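Local coordinates for 11S globulin subunit beta (PDB 2E9Q), which serves as a hexameric seed storage globulin of pumpkin, a nutrient reservoir of the cupin-fold 11S family, at residues E42-W51 with N64-P72; T283-G291 with S307-I316. All blocks are in the same frame, centred on the assembly; numbering follows the deposited sequence.

Contact 1. Residues E42-W51 with N64-P72; sequences EAEAGFTEVW and NMIRHTIRP. Unlike the reference sequence in segment 42-51: Gly46 (reference Ile).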
loop_
_atom_site.group_PDB
_atom_site.type_symbol
_atom_site.label_atom_id
_atom_site.label_comp_id
_atom_site.label_asym_id
_atom_site.label_seq_id
_atom_site.Cartn_x
_atom_site.Cartn_y
_atom_site.Cartn_z
ATOM N N GLU A 42 17.666 -13.847 -28.430
ATOM C CA GLU A 42 18.186 -15.175 -28.716
ATOM C C GLU A 42 19.395 -15.470 -27.837
ATOM O O GLU A 42 20.258 -14.622 -27.632
ATOM C CB GLU A 42 18.574 -15.263 -30.202
ATOM C CG GLU A 42 17.394 -15.117 -31.168
ATOM C CD GLU A 42 16.541 -16.371 -31.248
ATOM O OE1 GLU A 42 15.354 -16.266 -31.640
ATOM O OE2 GLU A 42 17.070 -17.464 -30.925
ATOM N N ALA A 43 19.452 -16.678 -27.306
ATOM C CA ALA A 43 20.574 -17.054 -26.466
ATOM C C ALA A 43 21.230 -18.301 -27.042
ATOM O O ALA A 43 20.709 -18.915 -27.972
ATOM C CB ALA A 43 20.099 -17.316 -25.029
ATOM N N GLU A 44 22.372 -18.669 -26.483
ATOM C CA GLU A 44 23.090 -19.843 -26.938
ATOM C C GLU A 44 22.234 -21.097 -26.866
ATOM O O GLU A 44 22.228 -21.895 -27.804
ATOM C CB GLU A 44 24.365 -20.032 -26.111
ATOM C CG GLU A 44 25.140 -21.307 -26.438
ATOM C CD GLU A 44 26.414 -21.438 -25.619
ATOM O OE1 GLU A 44 27.517 -21.295 -26.190
ATOM O OE2 GLU A 44 26.311 -21.677 -24.396
ATOM N N ALA A 45 21.485 -21.266 -25.779
ATOM C CA ALA A 45 20.670 -22.467 -25.622
ATOM C C ALA A 45 19.163 -22.269 -25.565
ATOM O O ALA A 45 18.445 -23.110 -25.034
ATOM C CB ALA A 45 21.132 -23.234 -24.389
ATOM N N GLY A 46 18.677 -21.170 -26.124
ATOM C CA GLY A 46 17.248 -20.920 -26.108
ATOM C C GLY A 46 16.970 -19.479 -26.454
ATOM O O GLY A 46 17.814 -18.814 -27.052
ATOM N N PHE A 47 15.799 -18.984 -26.077
ATOM C CA PHE A 47 15.456 -17.600 -26.370
ATOM C C PHE A 47 14.363 -17.077 -25.447
ATOM O O PHE A 47 13.543 -17.835 -24.937
ATOM C CB PHE A 47 15.038 -17.460 -27.848
ATOM C CG PHE A 47 13.857 -18.303 -28.234
ATOM C CD1 PHE A 47 12.564 -17.822 -28.078
ATOM C CD2 PHE A 47 14.041 -19.577 -28.760
ATOM C CE1 PHE A 47 11.462 -18.591 -28.439
ATOM C CE2 PHE A 47 12.949 -20.366 -29.127
ATOM C CZ PHE A 47 11.651 -19.871 -28.968
ATOM N N THR A 48 14.362 -15.767 -25.254
ATOM C CA THR A 48 13.415 -15.096 -24.379
ATOM C C THR A 48 12.514 -14.117 -25.117
ATOM O O THR A 48 12.987 -13.247 -25.853
ATOM C CB THR A 48 14.173 -14.319 -23.299
ATOM O OG1 THR A 48 14.978 -15.233 -22.549
ATOM C CG2 THR A 48 13.204 -13.567 -22.382
ATOM N N GLU A 49 11.214 -14.256 -24.896
ATOM C CA GLU A 49 10.234 -13.388 -25.511
ATOM C C GLU A 49 9.587 -12.532 -24.414
ATOM O O GLU A 49 9.309 -13.030 -23.307
ATOM C CB GLU A 49 9.184 -14.232 -26.227
ATOM C CG GLU A 49 9.739 -15.024 -27.417
ATOM C CD GLU A 49 8.692 -15.917 -28.051
ATOM O OE1 GLU A 49 8.425 -17.011 -27.507
ATOM O OE2 GLU A 49 8.120 -15.513 -29.082
ATOM N N VAL A 50 9.360 -11.253 -24.721
ATOM C CA VAL A 50 8.766 -10.324 -23.761
ATOM C C VAL A 50 7.555 -9.591 -24.318
ATOM O O VAL A 50 7.573 -9.133 -25.464
ATOM C CB VAL A 50 9.801 -9.285 -23.304
ATOM C CG1 VAL A 50 9.214 -8.408 -22.224
ATOM C CG2 VAL A 50 11.054 -9.988 -22.794
ATOM N N TRP A 51 6.498 -9.490 -23.517
ATOM C CA TRP A 51 5.299 -8.792 -23.954
ATOM C C TRP A 51 5.498 -7.287 -23.748
ATOM O O TRP A 51 6.479 -6.863 -23.129
ATOM C CB TRP A 51 4.063 -9.291 -23.200
ATOM C CG TRP A 51 3.409 -10.492 -23.828
ATOM C CD1 TRP A 51 2.212 -10.525 -24.492
ATOM C CD2 TRP A 51 3.898 -11.842 -23.817
ATOM N NE1 TRP A 51 1.921 -11.813 -24.888
ATOM C CE2 TRP A 51 2.938 -12.640 -24.486
ATOM C CE3 TRP A 51 5.052 -12.454 -23.304
ATOM C CZ2 TRP A 51 3.099 -14.028 -24.655
ATOM C CZ3 TRP A 51 5.213 -13.835 -23.473
ATOM C CH2 TRP A 51 4.239 -14.603 -24.145
ATOM N N ASN A 64 3.959 -7.712 -16.207
ATOM C CA ASN A 64 4.916 -7.987 -17.263
ATOM C C ASN A 64 4.769 -9.477 -17.533
ATOM O O ASN A 64 4.431 -10.249 -16.626
ATOM C CB ASN A 64 6.348 -7.718 -16.808
ATOM C CG ASN A 64 6.564 -6.297 -16.343
ATOM O OD1 ASN A 64 6.069 -5.888 -15.285
ATOM N ND2 ASN A 64 7.310 -5.531 -17.128
ATOM N N MET A 65 5.005 -9.876 -18.777
ATOM C CA MET A 65 4.924 -11.280 -19.170
ATOM C C MET A 65 6.170 -11.620 -19.981
ATOM O O MET A 65 6.538 -10.903 -20.915
ATOM C CB MET A 65 3.677 -11.527 -20.020
ATOM C CG MET A 65 3.340 -13.001 -20.247
ATOM S SD MET A 65 2.677 -13.801 -18.769
ATOM C CE MET A 65 1.126 -12.953 -18.615
ATOM N N ILE A 66 6.817 -12.719 -19.616
ATOM C CA ILE A 66 8.024 -13.172 -20.282
ATOM C C ILE A 66 7.896 -14.669 -20.530
ATOM O O ILE A 66 7.341 -15.397 -19.701
ATOM C CB ILE A 66 9.244 -12.919 -19.394
ATOM C CG1 ILE A 66 9.361 -11.424 -19.114
ATOM C CG2 ILE A 66 10.506 -13.459 -20.042
ATOM C CD1 ILE A 66 10.465 -11.073 -18.153
ATOM N N ARG A 67 8.375 -15.125 -21.686
ATOM C CA ARG A 67 8.333 -16.545 -22.008
ATOM C C ARG A 67 9.741 -16.992 -22.355
ATOM O O ARG A 67 10.396 -16.434 -23.243
ATOM C CB ARG A 67 7.378 -16.835 -23.172
ATOM C CG ARG A 67 7.356 -18.317 -23.608
ATOM C CD ARG A 67 6.192 -18.616 -24.547
ATOM N NE ARG A 67 6.216 -17.740 -25.717
ATOM C CZ ARG A 67 5.189 -17.539 -26.537
ATOM N NH1 ARG A 67 5.326 -16.717 -27.569
ATOM N NH2 ARG A 67 4.026 -18.146 -26.331
ATOM N N HIS A 68 10.216 -17.990 -21.624
ATOM C CA HIS A 68 11.542 -18.521 -21.845
ATOM C C HIS A 68 11.450 -19.883 -22.501
ATOM O O HIS A 68 10.647 -20.726 -22.113
ATOM C CB HIS A 68 12.286 -18.655 -20.521
ATOM C CG HIS A 68 12.811 -17.363 -19.982
ATOM N ND1 HIS A 68 12.658 -16.989 -18.665
ATOM C CD2 HIS A 68 13.550 -16.391 -20.565
ATOM C CE1 HIS A 68 13.285 -15.844 -18.459
ATOM N NE2 HIS A 68 13.835 -15.460 -19.598
ATOM N N THR A 69 12.281 -20.093 -23.508
ATOM C CA THR A 69 12.310 -21.364 -24.199
ATOM C C THR A 69 13.736 -21.843 -24.069
ATOM O O THR A 69 14.646 -21.313 -24.708
ATOM C CB THR A 69 11.920 -21.206 -25.669
ATOM O OG1 THR A 69 10.519 -20.891 -25.748
ATOM C CG2 THR A 69 12.188 -22.491 -26.428
ATOM N N ILE A 70 13.930 -22.839 -23.213
ATOM C CA ILE A 70 15.254 -23.367 -22.964
ATOM C C ILE A 70 15.402 -24.733 -23.597
ATOM O O ILE A 70 14.627 -25.657 -23.330
ATOM C CB ILE A 70 15.515 -23.442 -21.448
ATOM C CG1 ILE A 70 15.240 -22.064 -20.833
ATOM C CG2 ILE A 70 16.963 -23.876 -21.170
ATOM C CD1 ILE A 70 15.216 -22.061 -19.337
ATOM N N ARG A 71 16.402 -24.854 -24.457
ATOM C CA ARG A 71 16.635 -26.112 -25.144
ATOM C C ARG A 71 17.380 -27.070 -24.227
ATOM O O ARG A 71 18.022 -26.646 -23.260
ATOM C CB ARG A 71 17.476 -25.867 -26.397
ATOM C CG ARG A 71 16.912 -24.827 -27.346
ATOM C CD ARG A 71 18.011 -24.270 -28.238
ATOM N NE ARG A 71 17.538 -23.154 -29.048
ATOM C CZ ARG A 71 18.319 -22.189 -29.508
ATOM N NH1 ARG A 71 19.615 -22.199 -29.239
ATOM N NH2 ARG A 71 17.801 -21.208 -30.230
ATOM N N PRO A 72 17.294 -28.380 -24.512
ATOM C CA PRO A 72 17.966 -29.402 -23.706
ATOM C C PRO A 72 19.381 -28.999 -23.332
ATOM O O PRO A 72 20.129 -28.478 -24.162
ATOM C CB PRO A 72 17.915 -30.618 -24.608
ATOM C CG PRO A 72 16.544 -30.477 -25.216
ATOM C CD PRO A 72 16.541 -29.006 -25.615
HETATM O O HOH W 1 10.198 -18.153 -25.379
HETATM O O HOH W 2 5.938 -7.401 -20.232
#
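Arg67 and Glu49 run side by side: CG of Arg67 stands opposite its own backbone N (chi1 177°), and a bend at chi3 (56°) swings the guanidinium onto the Glu49 carboxylate. In this salt bridge NE of Arg67 meets OE1 of Glu49 at 2.9 Å, from above the carboxylate plane; NH1 of Arg67 adds only weak bonds. Trp51 CH2 sits over the centre of the guanidinium, 3.9 Å from CZ of Arg67, with the planes too steep for a stack (59° apart). NH2 of Arg67 is hydrogen-bonded to Tyr348 OH, on strand 345-350 of the C-terminal cupin sheet, and Arg40 pairs with Glu49 OE2. A lysine in place of Arg67 has one amine, which would probably not serve both Glu49 and Tyr348, and Trp51 would lose the flat group it covers. Thr69 CB lies over the Phe47 ring, 3.7 Å from its centroid, a CH-pi contact. Water 1 joins Thr69 OG1 to Glu49 OE1. Phe47 with Thr69 and Glu49 with Arg67 are antiparallel hydrogen-bonded pairs; Glu49 N lies 2.9 Å from Arg67 O. These four share one face, and Thr48, Val50, Ile66 and Ile70 the opposite one, an alternation proper to neighbouring antiparallel strands in the N-terminal cupin sheet.

Contact 2. Residues T283-G291 with S307-I316; sequences TLRLKQNIG and STANYHTLPI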
loop_
_atom_site.group_PDB
_atom_site.type_symbol
_atom_site.label_atom_id
_atom_site.label_comp_id
_atom_site.label_asym_id
_atom_site.label_seq_id
_atom_site.Cartn_x
_atom_site.Cartn_y
_atom_site.Cartn_z
ATOM N N THR A 283 10.820 -23.223 5.441
ATOM C CA THR A 283 10.205 -24.523 5.220
ATOM C C THR A 283 9.033 -24.490 4.233
ATOM O O THR A 283 8.537 -25.534 3.821
ATOM C CB THR A 283 9.721 -25.129 6.562
ATOM O OG1 THR A 283 9.503 -26.538 6.399
ATOM C CG2 THR A 283 8.421 -24.464 7.021
ATOM N N LEU A 284 8.595 -23.298 3.847
ATOM C CA LEU A 284 7.477 -23.166 2.917
ATOM C C LEU A 284 7.765 -23.741 1.533
ATOM O O LEU A 284 8.878 -23.629 1.029
ATOM C CB LEU A 284 7.096 -21.695 2.778
ATOM C CG LEU A 284 6.669 -21.003 4.073
ATOM C CD1 LEU A 284 6.251 -19.573 3.771
ATOM C CD2 LEU A 284 5.516 -21.768 4.702
ATOM N N ARG A 285 6.772 -24.373 0.920
ATOM C CA ARG A 285 6.992 -24.901 -0.419
ATOM C C ARG A 285 7.051 -23.684 -1.352
ATOM O O ARG A 285 6.494 -22.630 -1.042
ATOM C CB ARG A 285 5.844 -25.827 -0.832
ATOM C CG ARG A 285 5.004 -26.310 0.332
ATOM C CD ARG A 285 3.672 -25.588 0.350
ATOM N NE ARG A 285 3.069 -25.561 1.675
ATOM C CZ ARG A 285 3.603 -24.937 2.714
ATOM N NH1 ARG A 285 2.992 -24.949 3.892
ATOM N NH2 ARG A 285 4.750 -24.312 2.580
ATOM N N LEU A 286 7.761 -23.827 -2.467
ATOM C CA LEU A 286 7.911 -22.742 -3.423
ATOM C C LEU A 286 7.303 -23.106 -4.766
ATOM O O LEU A 286 7.621 -22.504 -5.793
ATOM C CB LEU A 286 9.389 -22.397 -3.598
ATOM C CG LEU A 286 10.113 -22.032 -2.302
ATOM C CD1 LEU A 286 11.486 -21.459 -2.612
ATOM C CD2 LEU A 286 9.280 -21.023 -1.537
ATOM N N LYS A 287 6.435 -24.110 -4.751
ATOM C CA LYS A 287 5.769 -24.534 -5.956
ATOM C C LYS A 287 4.564 -25.374 -5.627
ATOM O O LYS A 287 4.419 -25.860 -4.501
ATOM C CB LYS A 287 6.710 -25.331 -6.864
ATOM C CG LYS A 287 7.052 -26.748 -6.418
ATOM C CD LYS A 287 7.721 -27.499 -7.579
ATOM C CE LYS A 287 8.190 -28.896 -7.195
ATOM N NZ LYS A 287 9.524 -28.878 -6.507
ATOM N N GLN A 288 3.700 -25.521 -6.630
ATOM C CA GLN A 288 2.479 -26.309 -6.553
ATOM C C GLN A 288 2.123 -26.682 -7.988
ATOM O O GLN A 288 2.108 -25.824 -8.876
ATOM C CB GLN A 288 1.334 -25.497 -5.942
ATOM C CG GLN A 288 0.002 -26.262 -5.883
ATOM C CD GLN A 288 -1.170 -25.402 -5.422
ATOM O OE1 GLN A 288 -0.997 -24.452 -4.664
ATOM N NE2 GLN A 288 -2.373 -25.750 -5.869
ATOM N N ASN A 289 1.848 -27.956 -8.230
ATOM C CA ASN A 289 1.488 -28.372 -9.575
ATOM C C ASN A 289 -0.012 -28.226 -9.721
ATOM O O ASN A 289 -0.777 -28.789 -8.933
ATOM C CB ASN A 289 1.885 -29.824 -9.827
ATOM C CG ASN A 289 1.825 -30.189 -11.294
ATOM O OD1 ASN A 289 2.836 -30.170 -11.995
ATOM N ND2 ASN A 289 0.636 -30.503 -11.769
ATOM N N ILE A 290 -0.435 -27.458 -10.717
ATOM C CA ILE A 290 -1.855 -27.245 -10.951
ATOM C C ILE A 290 -2.226 -27.809 -12.310
ATOM O O ILE A 290 -3.230 -27.430 -12.911
ATOM C CB ILE A 290 -2.218 -25.744 -10.864
ATOM C CG1 ILE A 290 -1.254 -24.902 -11.705
ATOM C CG2 ILE A 290 -2.164 -25.290 -9.417
ATOM C CD1 ILE A 290 -1.508 -23.416 -11.583
ATOM N N GLY A 291 -1.393 -28.738 -12.768
ATOM C CA GLY A 291 -1.603 -29.400 -14.040
ATOM C C GLY A 291 -2.595 -30.548 -13.958
ATOM O O GLY A 291 -3.351 -30.676 -12.997
ATOM N N SER A 307 -8.014 -25.359 -11.900
ATOM C CA SER A 307 -7.249 -25.696 -10.706
ATOM C C SER A 307 -6.638 -24.438 -10.118
ATOM O O SER A 307 -5.976 -23.669 -10.828
ATOM C CB SER A 307 -6.151 -26.689 -11.061
ATOM O OG SER A 307 -6.732 -27.833 -11.637
ATOM N N THR A 308 -6.841 -24.244 -8.819
ATOM C CA THR A 308 -6.358 -23.052 -8.140
ATOM C C THR A 308 -5.137 -23.220 -7.249
ATOM O O THR A 308 -4.947 -24.245 -6.586
ATOM C CB THR A 308 -7.463 -22.441 -7.266
ATOM O OG1 THR A 308 -8.661 -22.289 -8.037
ATOM C CG2 THR A 308 -7.025 -21.086 -6.718
ATOM N N ALA A 309 -4.314 -22.182 -7.237
ATOM C CA ALA A 309 -3.129 -22.133 -6.410
ATOM C C ALA A 309 -3.187 -20.773 -5.730
ATOM O O ALA A 309 -2.903 -19.750 -6.353
ATOM C CB ALA A 309 -1.880 -22.252 -7.260
ATOM N N ASN A 310 -3.602 -20.754 -4.467
ATOM C CA ASN A 310 -3.671 -19.506 -3.715
ATOM C C ASN A 310 -2.955 -19.730 -2.387
ATOM O O ASN A 310 -2.384 -20.796 -2.164
ATOM C CB ASN A 310 -5.126 -19.062 -3.495
ATOM C CG ASN A 310 -5.995 -20.155 -2.879
ATOM O OD1 ASN A 310 -5.520 -20.983 -2.094
ATOM N ND2 ASN A 310 -7.282 -20.150 -3.222
ATOM N N TYR A 311 -2.983 -18.742 -1.505
ATOM C CA TYR A 311 -2.278 -18.885 -0.250
ATOM C C TYR A 311 -2.849 -20.004 0.622
ATOM O O TYR A 311 -2.160 -20.490 1.501
ATOM C CB TYR A 311 -2.255 -17.552 0.500
ATOM C CG TYR A 311 -3.509 -17.248 1.264
ATOM C CD1 TYR A 311 -3.622 -17.581 2.618
ATOM C CD2 TYR A 311 -4.595 -16.645 0.639
ATOM C CE1 TYR A 311 -4.780 -17.320 3.324
ATOM C CE2 TYR A 311 -5.764 -16.382 1.335
ATOM C CZ TYR A 311 -5.849 -16.720 2.680
ATOM O OH TYR A 311 -6.996 -16.436 3.382
ATOM N N HIS A 312 -4.091 -20.416 0.376
ATOM C CA HIS A 312 -4.683 -21.513 1.143
ATOM C C HIS A 312 -4.013 -22.837 0.779
ATOM O O HIS A 312 -3.907 -23.737 1.617
ATOM C CB HIS A 312 -6.183 -21.667 0.866
ATOM C CG HIS A 312 -7.036 -20.614 1.498
ATOM N ND1 HIS A 312 -6.958 -20.302 2.838
ATOM C CD2 HIS A 312 -7.983 -19.800 0.976
ATOM C CE1 HIS A 312 -7.817 -19.336 3.112
ATOM N NE2 HIS A 312 -8.451 -19.013 2.000
ATOM N N THR A 313 -3.575 -22.960 -0.473
ATOM C CA THR A 313 -2.937 -24.187 -0.946
ATOM C C THR A 313 -1.426 -24.077 -1.000
ATOM O O THR A 313 -0.722 -25.081 -1.022
ATOM C CB THR A 313 -3.407 -24.559 -2.355
ATOM O OG1 THR A 313 -3.048 -23.513 -3.266
ATOM C CG2 THR A 313 -4.904 -24.771 -2.382
ATOM N N LEU A 314 -0.930 -22.851 -1.053
ATOM C CA LEU A 314 0.497 -22.623 -1.107
ATOM C C LEU A 314 0.753 -21.364 -0.289
ATOM O O LEU A 314 0.737 -20.246 -0.817
ATOM C CB LEU A 314 0.954 -22.450 -2.556
ATOM C CG LEU A 314 2.460 -22.264 -2.813
ATOM C CD1 LEU A 314 3.225 -23.529 -2.428
ATOM C CD2 LEU A 314 2.683 -21.949 -4.288
ATOM N N PRO A 315 0.987 -21.542 1.027
ATOM C CA PRO A 315 1.254 -20.504 2.030
ATOM C C PRO A 315 2.145 -19.355 1.579
ATOM O O PRO A 315 1.913 -18.205 1.933
ATOM C CB PRO A 315 1.891 -21.290 3.170
ATOM C CG PRO A 315 1.163 -22.586 3.107
ATOM C CD PRO A 315 1.146 -22.885 1.623
ATOM N N ILE A 316 3.175 -19.663 0.811
ATOM C CA ILE A 316 4.086 -18.627 0.364
ATOM C C ILE A 316 3.405 -17.519 -0.473
ATOM O O ILE A 316 3.890 -16.402 -0.533
ATOM C CB ILE A 316 5.278 -19.260 -0.407
ATOM C CG1 ILE A 316 6.351 -18.210 -0.669
ATOM C CG2 ILE A 316 4.807 -19.866 -1.698
ATOM C CD1 ILE A 316 6.834 -17.533 0.573
HETATM O O HOH W 3 4.494 -22.185 0.557
#
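Thr313 OG1 lies between two carbonyl oxygens, Gln288 OE1 at 2.7 Å and Asn310 O at 3.0 Å, either of which could take its one proton. Gln288 gets there stretched out, with CG opposite the backbone N (chi1 178°). This extended chain carries the amide across Thr313 at about a right angle. The amide's other end, NE2 of Gln288, gives Thr308 O a bent bond of 3.1 Å (137° at the hydrogen), tilted from the carbonyl plane. Ala309 CB packs against the same amide, 3.5 Å from Gln288 OE1. The turn that presents Thr313 is held from within, since Asn310 OD1 accepts from Thr313 N in an Asx motif and Asn310 O takes Leu314 N as well.

Around this amide the packing is mostly apolar. Ile290 CG2 touches Ala309 CB at 3.7 Å. Leu314 CD1 comes to 3.3 Å from Lys287 O, and its side chain also rests on Val138. Leu284 CD1 crosses to Ile316 CD1, 3.8 Å away, with Leu284 CD2 on Pro315 CB. In one of its two modelled conformers Arg285 lays a face of its guanidinium over the Pro315 ring. Water 3 joins the backbones, giving a proton to Arg285 O at 2.6 Å and taking one from Ile316 N. Strand 287-289 hydrogen-bonds to 135-139 of the first cupin sheet and strand 304-309 to 323-329 of the second. No hydrogen bond joins the backbones of 283-291 and 307-316 directly, and no salt bridge does; the two domains are held here by a neutral amide and hydroxyl, a bridging water and apolar contacts.

How the contacts relate
Both contacts reach the same seven-stranded sheet of the N-terminal cupin domain, but near its two ends: contact 1 pairs strands 46-50 and 63-70, whereas contact 2 involves the outermost strand 287-289. Their centres are 25 Å apart, on opposite sides of the chain's centre, and their nearest atoms about 13 Å apart. Contact 1 is mostly buried; its strands pair within one sheet, though Arg67, Trp51 and Met65 also reach the C-terminal sheet, and regular main-chain hydrogen bonds carry it, with a salt bridge added on one face. Contact 2 is partly buried and bridges two sheets, the second belonging to the C-terminal cupin domain; there side chains and one water replace main-chain pairing.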